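Local atomic coordinates of enoyl-CoA hydratase/isomerase (Shewanella pealeana, PDB entry 4KPK), a protein that probably acts as an isomerase or hydratase on acyl-CoA substrates within the crotonase-like enoyl-CoA hydratase/isomerase family. Residues N103-R106 / K107-K110; R187-G190 / Q191-R195; R195-L199 / T200-F204. All blocks are in the same frame, centred on the assembly; numbering follows the deposited sequence.

Overall arrangement
The protein is a trimer, and all three contacts touch the second subunit. Each lies within a short run of chain, on or beside a helix. Contact 1 sits on helix 102-109 at the surface. Its centre is about 29 Å from that of contact 2 and about 24 Å from that of contact 3, and it touches neither. Contacts 2 and 3 are close neighbours, with centres about 10 Å apart. They share R195 and helix 191-200: contact 2 covers its start and contact 3 its end. M189 CE joins them, 3.7 Å from Y197 CD1. Helix 102-109 follows the segment that usually supplies one oxyanion-hole N-H in crotonase-like enzymes, so contact 1 probably borders it.

Contact 1: N103-R106 / K107-K110; sequences NWMR and KQAK
The side-chain amide of Q108 lies over one face of the W104 indole, one helical turn away. The two planes are 18° apart, so the groups are stacked rather than edge-on. NE2 of Q108 covers the benzene half near its rim and comes within 3.5 Å of W104 CZ2. Q108 CD lies 3.8 Å from W104 CE2, at the ring fusion. Q108 CG sits over the five-membered ring, 4.2 Å from its centroid, in a CH-pi contact. The whole extended glutamine side chain therefore follows the indole face. The tryptophan torsion makes this possible: with CG opposite the backbone N (chi1 -180°), the indole lies on the side where Q108 comes round. Q108 OE1 points toward the M105 side, 3.4 Å from M105 CA, while still near W104 CD2.

Beneath the side chains, Q108 N gives a straight hydrogen bond to W104 O at 3.0 Å, and A109 N gives one to M105 O at 3.1 Å. The aliphatic part of K107 leans on the backbone, with CG 3.2 Å from N103 O.

Helix 113-132 borders the stack: D119 takes a weak hydrogen bond from W104 NE1 and also touches Q108. F284 and F285 of the second subunit pack on M105, R106 and A109.

The arrangement is an i to i+4 amide-on-indole stack along a short surface helix. In crotonase-like enzymes the loop just before this helix usually provides an oxyanion-hole N-H, so the stack probably lies in the helix that follows this part of the active site.

Contact 2: R187-G190 / Q191-R195; sequences RAMG and QRAAR
M189 O is linked to A193 N through a water. The water gives its hydrogen to M189 O at 2.6 Å and accepts from A193 N at 2.9 Å. It thus stands in for a direct backbone bond where helix 182-189 stops and helix 191-200 starts. A direct bond forms one residue further on. A194 N donates to G190 O at 3.0 Å, with the donor in the carbonyl plane and an N-H...O angle of 151°. This bond belongs to the first turn of the new helix, for which G190 holds the N-cap position.

G190 is also the first residue to leave the earlier helix. Its phi is positive (89°), and it has no CB to meet the carbonyl O of M189. This is consistent with its place at the junction of the two helices.

The selenomethionine M189 closes the apolar side of the turn. Its first torsion (89°) sets CG between the backbone N and the carbonyl carbon, and the chain bends again at its end. M189 SE then lies 3.9 Å from A194 CA, and M189 CE is 3.9 Å from A193 CB. A193 CB also rests against M189 O at 3.7 Å. A194 CB lies beside M189 SE (4.3 Å) and is also 3.4 Å from G190 O.

L212 of helix 206-212 packs on both M189 and A193. The second subunit holds other parts of the segment: its L248 O accepts from Q191 NE2, and its D157 and D131 form salt bridges with R195.

The end of M189 lies against the methyl groups of A193 and A194. The chemistry implies a buried helix-to-helix corner in which a water joins M189 O and A193 N and a direct bond joins G190 O and A194 N.

Contact 3: R195-L199 / T200-F204; sequences RRYML and TAERF
The rings of Y197 and F204 form the tightly packed part of this contact. F204 turns its edge toward the face of Y197, with the planes at 56° and CD1 3.6 Å from Y197 CD2. R196 CD covers the opposite face of Y197, so the tyrosine ring is sandwiched. The aliphatic part of E202 adds to this: its CG lies 3.4 Å from Y197 CD2. L212 and K208 of helix 206-212 also touch Y197, and F167 meets the F204 ring.

The polar part is more open, since R196 and E202 are both partly exposed. R196 approaches side-on and grips the carboxylate with two nitrogens. R196 NE donates to E202 OE2 at 3.0 Å and R196 NH2 to E202 OE1 at 2.7 Å. Both come from above the carboxylate plane, which stands 63° from the guanidinium. The arginine chain is extended, with CG opposite the backbone N (chi1 170°), and so carries its head to E202.

T200 holds the same carboxylate from another direction. T200 OG1 donates to E202 OE2 at 2.5 Å and accepts from E202 N at 3.2 Å, an ST turn. OE2 thus has two donors. The helix ends here: T200 N donates to R196 O at 2.8 Å, while A201 N reaches Y197 O only weakly. A water donates to both Y197 O and E202 O. N236 of the second subunit donates to L199 O and T200 O.

Two donors on OE2 and the arginine beside it would favour a charged E202. The chemistry is consistent with a well-held helix end, closed by a salt bridge on the outside and by aromatic rings within.

Contact 1: N103-R106 / K107-K110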
ATOM      1  N   ASN A 103      21.244  19.393  22.093  1.00 40.71           N
ATOM      2  CA  ASN A 103      21.395  19.347  23.536  1.00 40.08           C
ATOM      3  C   ASN A 103      20.595  18.223  24.091  1.00 36.86           C
ATOM      4  O   ASN A 103      21.035  17.563  25.016  1.00 37.87           O
ATOM      5  CB  ASN A 103      20.969  20.654  24.184  1.00 43.35           C
ATOM      6  CG  ASN A 103      22.120  21.596  24.325  1.00 52.91           C
ATOM      7  OD1 ASN A 103      23.172  21.200  24.820  1.00 54.98           O
ATOM      8  ND2 ASN A 103      21.961  22.835  23.856  1.00 61.96           N
ATOM      9  N   TRP A 104      19.427  17.985  23.494  1.00 36.00           N
ATOM     10  CA  TRP A 104      18.549  16.885  23.903  1.00 34.65           C
ATOM     11  C   TRP A 104      19.239  15.589  23.530  1.00 36.12           C
ATOM     12  O   TRP A 104      19.273  14.657  24.311  1.00 35.80           O
ATOM     13  CB  TRP A 104      17.166  17.000  23.250  1.00 34.68           C
ATOM     14  CG  TRP A 104      16.187  15.946  23.593  1.00 31.68           C
ATOM     15  CD1 TRP A 104      15.897  15.459  24.845  1.00 34.53           C
ATOM     16  CD2 TRP A 104      15.301  15.285  22.689  1.00 35.11           C
ATOM     17  NE1 TRP A 104      14.909  14.526  24.768  1.00 33.49           N
ATOM     18  CE2 TRP A 104      14.518  14.382  23.460  1.00 33.82           C
ATOM     19  CE3 TRP A 104      15.095  15.354  21.295  1.00 38.33           C
ATOM     20  CZ2 TRP A 104      13.522  13.544  22.886  1.00 36.64           C
ATOM     21  CZ3 TRP A 104      14.106  14.498  20.690  1.00 41.89           C
ATOM     22  CH2 TRP A 104      13.334  13.597  21.508  1.00 45.06           C
HETATM   23  N   MSE A 105      19.835  15.537  22.351  1.00 34.37           N
HETATM   24  CA  MSE A 105      20.511  14.315  21.958  1.00 35.60           C
HETATM   25  C   MSE A 105      21.647  13.959  22.902  1.00 33.00           C
HETATM   26  O   MSE A 105      21.858  12.770  23.171  1.00 29.66           O
HETATM   27  CB  MSE A 105      21.010  14.401  20.529  1.00 36.29           C
HETATM   28  CG  MSE A 105      19.879  14.563  19.508  1.00 43.53           C
HETATM   29 SE   MSE A 105      20.646  14.623  17.674  1.00 51.21          SE
HETATM   30  CE  MSE A 105      21.008  16.486  17.168  1.00 46.37           C
ATOM     31  N   ARG A 106      22.435  14.938  23.341  1.00 29.96           N
ATOM     32  CA  ARG A 106      23.508  14.664  24.326  1.00 32.10           C
ATOM     33  C   ARG A 106      22.968  14.050  25.604  1.00 30.79           C
ATOM     34  O   ARG A 106      23.601  13.190  26.195  1.00 32.23           O
ATOM     35  CB  ARG A 106      24.234  15.929  24.742  1.00 34.09           C
ATOM     36  CG  ARG A 106      25.175  16.487  23.673  1.00 38.96           C
ATOM     37  CD  ARG A 106      25.764  17.807  24.111  1.00 40.30           C
ATOM     38  NE  ARG A 106      26.288  18.528  22.963  1.00 49.11           N
ATOM     39  CZ  ARG A 106      27.463  18.284  22.364  1.00 53.46           C
ATOM     40  NH1 ARG A 106      28.275  17.310  22.770  1.00 49.96           N
ATOM     41  NH2 ARG A 106      27.838  19.035  21.336  1.00 58.63           N
ATOM     42  N   LYS A 107      21.826  14.542  26.048  1.00 32.10           N
ATOM     43  CA  LYS A 107      21.184  14.002  27.247  1.00 38.65           C
ATOM     44  C   LYS A 107      20.764  12.544  27.032  1.00 37.35           C
ATOM     45  O   LYS A 107      21.026  11.702  27.894  1.00 37.71           O
ATOM     46  CB  LYS A 107      19.975  14.840  27.667  1.00 39.11           C
ATOM     47  CG  LYS A 107      20.304  16.319  27.860  1.00 40.25           C
ATOM     48  CD  LYS A 107      19.170  16.969  28.629  1.00 42.08           C
ATOM     49  CE  LYS A 107      19.309  18.470  28.795  1.00 43.67           C
ATOM     50  NZ  LYS A 107      18.036  18.878  29.440  1.00 46.65           N
ATOM     51  N   GLN A 108      20.138  12.250  25.885  1.00 33.17           N
ATOM     52  CA  GLN A 108      19.694  10.864  25.591  1.00 36.18           C
ATOM     53  C   GLN A 108      20.856   9.870  25.587  1.00 32.96           C
ATOM     54  O   GLN A 108      20.765   8.724  26.070  1.00 32.65           O
ATOM     55  CB  GLN A 108      18.992  10.802  24.219  1.00 34.05           C
ATOM     56  CG  GLN A 108      17.677  11.588  24.133  1.00 38.56           C
ATOM     57  CD  GLN A 108      17.175  11.705  22.688  1.00 39.06           C
ATOM     58  OE1 GLN A 108      17.844  12.277  21.791  1.00 36.89           O
ATOM     59  NE2 GLN A 108      15.998  11.174  22.450  1.00 37.95           N
ATOM     60  N   ALA A 109      21.948  10.316  24.986  1.00 30.51           N
ATOM     61  CA  ALA A 109      23.173   9.518  24.936  1.00 31.82           C
ATOM     62  C   ALA A 109      23.624   9.047  26.327  1.00 30.12           C
ATOM     63  O   ALA A 109      24.126   7.957  26.447  1.00 34.67           O
ATOM     64  CB  ALA A 109      24.293  10.307  24.284  1.00 28.87           C
ATOM     65  N   LYS A 110      23.416   9.858  27.361  1.00 33.72           N
ATOM     66  CA  LYS A 110      23.908   9.550  28.713  1.00 34.14           C
ATOM     67  C   LYS A 110      22.863   8.744  29.452  1.00 34.19           C
ATOM     68  O   LYS A 110      23.117   8.304  30.551  1.00 35.68           O
ATOM     69  CB  LYS A 110      24.155  10.821  29.533  1.00 36.80           C
ATOM     70  CG  LYS A 110      25.358  11.666  29.214  1.00 39.44           C
ATOM     71  CD  LYS A 110      25.215  12.938  30.067  1.00 46.03           C
ATOM     72  CE  LYS A 110      26.415  13.886  30.001  1.00 51.26           C
ATOM     73  NZ  LYS A 110      26.344  14.880  28.872  1.00 48.87           N
TER

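Contact 2: R187-G190 / Q191-R195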
ATOM      1  N   ARG A 187       2.964   3.271   7.072  1.00 22.32           N
ATOM      2  CA  ARG A 187       1.606   3.311   6.590  1.00 22.19           C
ATOM      3  C   ARG A 187       1.480   4.338   5.434  1.00 24.34           C
ATOM      4  O   ARG A 187       0.779   4.100   4.453  1.00 26.69           O
ATOM      5  CB  ARG A 187       0.653   3.711   7.704  1.00 22.69           C
ATOM      6  CG  ARG A 187      -0.790   3.451   7.397  1.00 22.32           C
ATOM      7  CD  ARG A 187      -1.698   3.968   8.481  1.00 23.57           C
ATOM      8  NE  ARG A 187      -1.244   5.246   8.934  1.00 26.25           N
ATOM      9  CZ  ARG A 187      -1.598   5.837  10.071  1.00 27.30           C
ATOM     10  NH1 ARG A 187      -2.407   5.234  10.907  1.00 24.89           N
ATOM     11  NH2 ARG A 187      -1.131   7.064  10.355  1.00 27.46           N
ATOM     12  N   ALA A 188       2.139   5.471   5.560  1.00 21.76           N
ATOM     13  CA  ALA A 188       1.972   6.533   4.573  1.00 22.72           C
ATOM     14  C   ALA A 188       2.646   6.220   3.266  1.00 23.61           C
ATOM     15  O   ALA A 188       2.013   6.211   2.255  1.00 23.39           O
ATOM     16  CB  ALA A 188       2.517   7.809   5.144  1.00 22.25           C
HETATM   17  N   MSE A 189       3.934   5.930   3.317  1.00 27.29           N
HETATM   18  CA  MSE A 189       4.776   5.779   2.124  1.00 28.46           C
HETATM   19  C   MSE A 189       4.920   4.362   1.621  1.00 27.99           C
HETATM   20  O   MSE A 189       5.320   4.151   0.470  1.00 26.59           O
HETATM   21  CB  MSE A 189       6.132   6.379   2.438  1.00 28.69           C
HETATM   22  CG  MSE A 189       7.137   5.423   3.062  1.00 35.04           C
HETATM   23 SE   MSE A 189       8.925   6.246   3.395  1.00 40.78          SE
HETATM   24  CE  MSE A 189       9.283   7.349   1.819  1.00 43.88           C
ATOM     25  N   GLY A 190       4.556   3.375   2.448  1.00 24.46           N
ATOM     26  CA  GLY A 190       4.625   1.976   2.064  1.00 25.41           C
ATOM     27  C   GLY A 190       6.003   1.342   2.380  1.00 24.92           C
ATOM     28  O   GLY A 190       7.006   2.039   2.481  1.00 26.60           O
ATOM     29  N   GLN A 191       6.025   0.015   2.510  1.00 24.70           N
ATOM     30  CA  GLN A 191       7.236  -0.784   2.729  1.00 26.10           C
ATOM     31  C   GLN A 191       8.297  -0.705   1.660  1.00 24.00           C
ATOM     32  O   GLN A 191       9.479  -0.637   1.968  1.00 24.88           O
ATOM     33  CB  GLN A 191       6.888  -2.264   2.940  1.00 26.19           C
ATOM     34  CG  GLN A 191       6.080  -2.550   4.237  1.00 26.12           C
ATOM     35  CD  GLN A 191       6.969  -3.007   5.397  1.00 27.20           C
ATOM     36  OE1 GLN A 191       8.132  -3.410   5.190  1.00 26.10           O
ATOM     37  NE2 GLN A 191       6.435  -2.901   6.641  1.00 28.11           N
ATOM     38  N   ARG A 192       7.904  -0.793   0.407  1.00 26.46           N
ATOM     39  CA  ARG A 192       8.859  -0.652  -0.695  1.00 28.73           C
ATOM     40  C   ARG A 192       9.733   0.646  -0.577  1.00 24.51           C
ATOM     41  O   ARG A 192      10.953   0.594  -0.624  1.00 23.89           O
ATOM     42  CB  ARG A 192       8.145  -0.781  -2.067  1.00 32.07           C
ATOM     43  CG  ARG A 192       9.073  -1.066  -3.251  1.00 32.19           C
ATOM     44  CD  ARG A 192       9.637  -2.473  -3.232  1.00 33.27           C
ATOM     45  NE  ARG A 192      10.972  -2.713  -3.873  1.00 34.47           N
ATOM     46  CZ  ARG A 192      11.184  -3.418  -4.976  1.00 34.73           C
ATOM     47  NH1 ARG A 192      10.181  -3.922  -5.666  1.00 49.88           N
ATOM     48  NH2 ARG A 192      12.376  -3.630  -5.432  1.00 33.14           N
ATOM     49  N   ALA A 193       9.117   1.777  -0.327  1.00 23.82           N
ATOM     50  CA  ALA A 193       9.866   3.023  -0.178  1.00 23.41           C
ATOM     51  C   ALA A 193      10.529   3.166   1.199  1.00 21.88           C
ATOM     52  O   ALA A 193      11.606   3.736   1.307  1.00 22.48           O
ATOM     53  CB  ALA A 193       8.948   4.219  -0.448  1.00 23.96           C
ATOM     54  N   ALA A 194       9.929   2.628   2.258  1.00 23.95           N
ATOM     55  CA  ALA A 194      10.560   2.708   3.592  1.00 21.77           C
ATOM     56  C   ALA A 194      11.850   1.961   3.660  1.00 21.56           C
ATOM     57  O   ALA A 194      12.812   2.385   4.294  1.00 24.20           O
ATOM     58  CB  ALA A 194       9.590   2.227   4.681  1.00 24.18           C
ATOM     59  N   ARG A 195      11.873   0.802   3.054  1.00 24.36           N
ATOM     60  CA  ARG A 195      13.054  -0.004   3.065  1.00 25.64           C
ATOM     61  C   ARG A 195      14.182   0.687   2.303  1.00 30.10           C
ATOM     62  O   ARG A 195      15.334   0.456   2.595  1.00 30.35           O
ATOM     63  CB  ARG A 195      12.759  -1.377   2.485  1.00 29.28           C
ATOM     64  CG  ARG A 195      12.341  -2.357   3.595  1.00 35.65           C
ATOM     65  CD  ARG A 195      11.868  -3.695   3.139  1.00 33.00           C
ATOM     66  NE  ARG A 195      12.974  -4.534   2.733  1.00 34.35           N
ATOM     67  CZ  ARG A 195      12.901  -5.857   2.653  1.00 32.92           C
ATOM     68  NH1 ARG A 195      11.799  -6.504   3.028  1.00 36.28           N
ATOM     69  NH2 ARG A 195      13.937  -6.545   2.236  1.00 35.18           N
TER
HETATM   70  O   HOH W   1       6.223   2.117  -0.786  1.00 24.04           O

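Contact 3: R195-L199 / T200-F204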
ATOM      1  N   ARG A 195      11.873   0.802   3.054  1.00 24.36           N
ATOM      2  CA  ARG A 195      13.054  -0.004   3.065  1.00 25.64           C
ATOM      3  C   ARG A 195      14.182   0.687   2.303  1.00 30.10           C
ATOM      4  O   ARG A 195      15.334   0.456   2.595  1.00 30.35           O
ATOM      5  CB  ARG A 195      12.759  -1.377   2.485  1.00 29.28           C
ATOM      6  CG  ARG A 195      12.341  -2.357   3.595  1.00 35.65           C
ATOM      7  CD  ARG A 195      11.868  -3.695   3.139  1.00 33.00           C
ATOM      8  NE  ARG A 195      12.974  -4.534   2.733  1.00 34.35           N
ATOM      9  CZ  ARG A 195      12.901  -5.857   2.653  1.00 32.92           C
ATOM     10  NH1 ARG A 195      11.799  -6.504   3.028  1.00 36.28           N
ATOM     11  NH2 ARG A 195      13.937  -6.545   2.236  1.00 35.18           N
ATOM     12  N   ARG A 196      13.861   1.531   1.315  1.00 27.65           N
ATOM     13  CA  ARG A 196      14.940   2.310   0.676  1.00 21.48           C
ATOM     14  C   ARG A 196      15.371   3.444   1.606  1.00 22.34           C
ATOM     15  O   ARG A 196      16.502   3.476   2.139  1.00 22.69           O
ATOM     16  CB  ARG A 196      14.480   2.827  -0.644  1.00 20.03           C
ATOM     17  CG  ARG A 196      15.447   3.841  -1.249  1.00 22.73           C
ATOM     18  CD  ARG A 196      14.816   4.600  -2.415  1.00 24.09           C
ATOM     19  NE  ARG A 196      15.736   5.672  -2.860  1.00 27.40           N
ATOM     20  CZ  ARG A 196      15.560   6.390  -3.969  1.00 24.86           C
ATOM     21  NH1 ARG A 196      14.540   6.147  -4.759  1.00 26.25           N
ATOM     22  NH2 ARG A 196      16.436   7.324  -4.310  1.00 24.12           N
ATOM     23  N   TYR A 197      14.456   4.351   1.868  1.00 22.86           N
ATOM     24  CA  TYR A 197      14.807   5.592   2.525  1.00 22.00           C
ATOM     25  C   TYR A 197      15.289   5.453   3.951  1.00 24.58           C
ATOM     26  O   TYR A 197      16.175   6.210   4.362  1.00 22.65           O
ATOM     27  CB  TYR A 197      13.643   6.562   2.425  1.00 21.76           C
ATOM     28  CG  TYR A 197      13.498   7.117   1.040  1.00 22.61           C
ATOM     29  CD1 TYR A 197      12.545   6.625   0.193  1.00 24.70           C
ATOM     30  CD2 TYR A 197      14.364   8.126   0.559  1.00 24.85           C
ATOM     31  CE1 TYR A 197      12.400   7.120  -1.106  1.00 27.61           C
ATOM     32  CE2 TYR A 197      14.232   8.625  -0.773  1.00 26.94           C
ATOM     33  CZ  TYR A 197      13.243   8.094  -1.577  1.00 25.76           C
ATOM     34  OH  TYR A 197      13.036   8.483  -2.857  1.00 33.76           O
HETATM   35  N   MSE A 198      14.726   4.505   4.710  1.00 26.13           N
HETATM   36  CA  MSE A 198      15.255   4.212   6.062  1.00 24.85           C
HETATM   37  C   MSE A 198      16.611   3.591   6.083  1.00 25.08           C
HETATM   38  O   MSE A 198      17.323   3.780   7.059  1.00 26.18           O
HETATM   39  CB  MSE A 198      14.312   3.388   6.920  1.00 26.00           C
HETATM   40  CG  MSE A 198      13.076   4.192   7.252  1.00 28.87           C
HETATM   41 SE   MSE A 198      11.802   3.104   8.339  1.00 34.42          SE
HETATM   42  CE  MSE A 198      12.906   2.449   9.808  1.00 36.02           C
ATOM     43  N   LEU A 199      16.994   2.861   5.032  1.00 24.73           N
ATOM     44  CA  LEU A 199      18.319   2.323   4.941  1.00 23.47           C
ATOM     45  C   LEU A 199      19.345   3.265   4.347  1.00 24.95           C
ATOM     46  O   LEU A 199      20.517   3.252   4.789  1.00 22.62           O
ATOM     47  CB  LEU A 199      18.316   1.035   4.152  1.00 25.45           C
ATOM     48  CG  LEU A 199      17.668  -0.193   4.836  1.00 27.36           C
ATOM     49  CD1 LEU A 199      17.694  -1.352   3.843  1.00 27.99           C
ATOM     50  CD2 LEU A 199      18.356  -0.530   6.156  1.00 24.45           C
ATOM     51  N   THR A 200      18.958   4.093   3.349  1.00 23.81           N
ATOM     52  CA  THR A 200      19.947   5.030   2.738  1.00 21.76           C
ATOM     53  C   THR A 200      20.186   6.255   3.563  1.00 21.83           C
ATOM     54  O   THR A 200      21.287   6.831   3.531  1.00 20.99           O
ATOM     55  CB  THR A 200      19.518   5.494   1.321  1.00 21.06           C
ATOM     56  OG1 THR A 200      18.212   6.108   1.363  1.00 19.33           O
ATOM     57  CG2 THR A 200      19.469   4.284   0.442  1.00 22.38           C
ATOM     58  N   ALA A 201      19.158   6.643   4.307  1.00 23.00           N
ATOM     59  CA  ALA A 201      19.067   7.935   4.978  1.00 24.80           C
ATOM     60  C   ALA A 201      19.238   9.162   3.983  1.00 24.71           C
ATOM     61  O   ALA A 201      19.718  10.247   4.349  1.00 23.74           O
ATOM     62  CB  ALA A 201      20.062   7.992   6.124  1.00 24.05           C
ATOM     63  N   GLU A 202      18.848   8.968   2.740  1.00 26.07           N
ATOM     64  CA  GLU A 202      18.944  10.051   1.790  1.00 27.46           C
ATOM     65  C   GLU A 202      17.866  11.092   2.001  1.00 28.30           C
ATOM     66  O   GLU A 202      16.777  10.827   2.544  1.00 22.66           O
ATOM     67  CB  GLU A 202      18.931   9.524   0.358  1.00 28.61           C
ATOM     68  CG  GLU A 202      17.620   8.913  -0.066  1.00 32.41           C
ATOM     69  CD  GLU A 202      17.792   7.988  -1.260  1.00 35.03           C
ATOM     70  OE1 GLU A 202      17.930   8.508  -2.426  1.00 36.47           O
ATOM     71  OE2 GLU A 202      17.781   6.761  -1.031  1.00 31.12           O
ATOM     72  N   ARG A 203      18.198  12.309   1.557  1.00 30.35           N
ATOM     73  CA  ARG A 203      17.278  13.417   1.552  1.00 32.97           C
ATOM     74  C   ARG A 203      16.325  13.179   0.408  1.00 29.66           C
ATOM     75  O   ARG A 203      16.716  12.588  -0.577  1.00 28.51           O
ATOM     76  CB  ARG A 203      18.035  14.746   1.354  1.00 39.61           C
ATOM     77  CG  ARG A 203      17.585  15.821   2.343  1.00 52.79           C
ATOM     78  CD  ARG A 203      18.447  17.076   2.202  1.00 57.29           C
ATOM     79  NE  ARG A 203      19.793  16.796   2.677  1.00 62.51           N
ATOM     80  CZ  ARG A 203      20.256  17.098   3.886  1.00 71.98           C
ATOM     81  NH1 ARG A 203      19.495  17.728   4.770  1.00 78.92           N
ATOM     82  NH2 ARG A 203      21.501  16.772   4.214  1.00 75.43           N
ATOM     83  N   PHE A 204      15.080  13.619   0.554  1.00 29.51           N
ATOM     84  CA  PHE A 204      14.138  13.638  -0.562  1.00 29.70           C
ATOM     85  C   PHE A 204      13.308  14.912  -0.561  1.00 27.13           C
ATOM     86  O   PHE A 204      13.283  15.619   0.453  1.00 24.60           O
ATOM     87  CB  PHE A 204      13.318  12.354  -0.698  1.00 28.56           C
ATOM     88  CG  PHE A 204      12.410  12.036   0.465  1.00 26.42           C
ATOM     89  CD1 PHE A 204      12.840  11.206   1.478  1.00 27.22           C
ATOM     90  CD2 PHE A 204      11.095  12.441   0.448  1.00 26.92           C
ATOM     91  CE1 PHE A 204      11.981  10.833   2.516  1.00 27.80           C
ATOM     92  CE2 PHE A 204      10.232  12.116   1.488  1.00 27.55           C
ATOM     93  CZ  PHE A 204      10.676  11.304   2.528  1.00 27.59           C
TER
HETATM   94  O   HOH W   2      15.628   9.141   4.200  1.00 22.14           O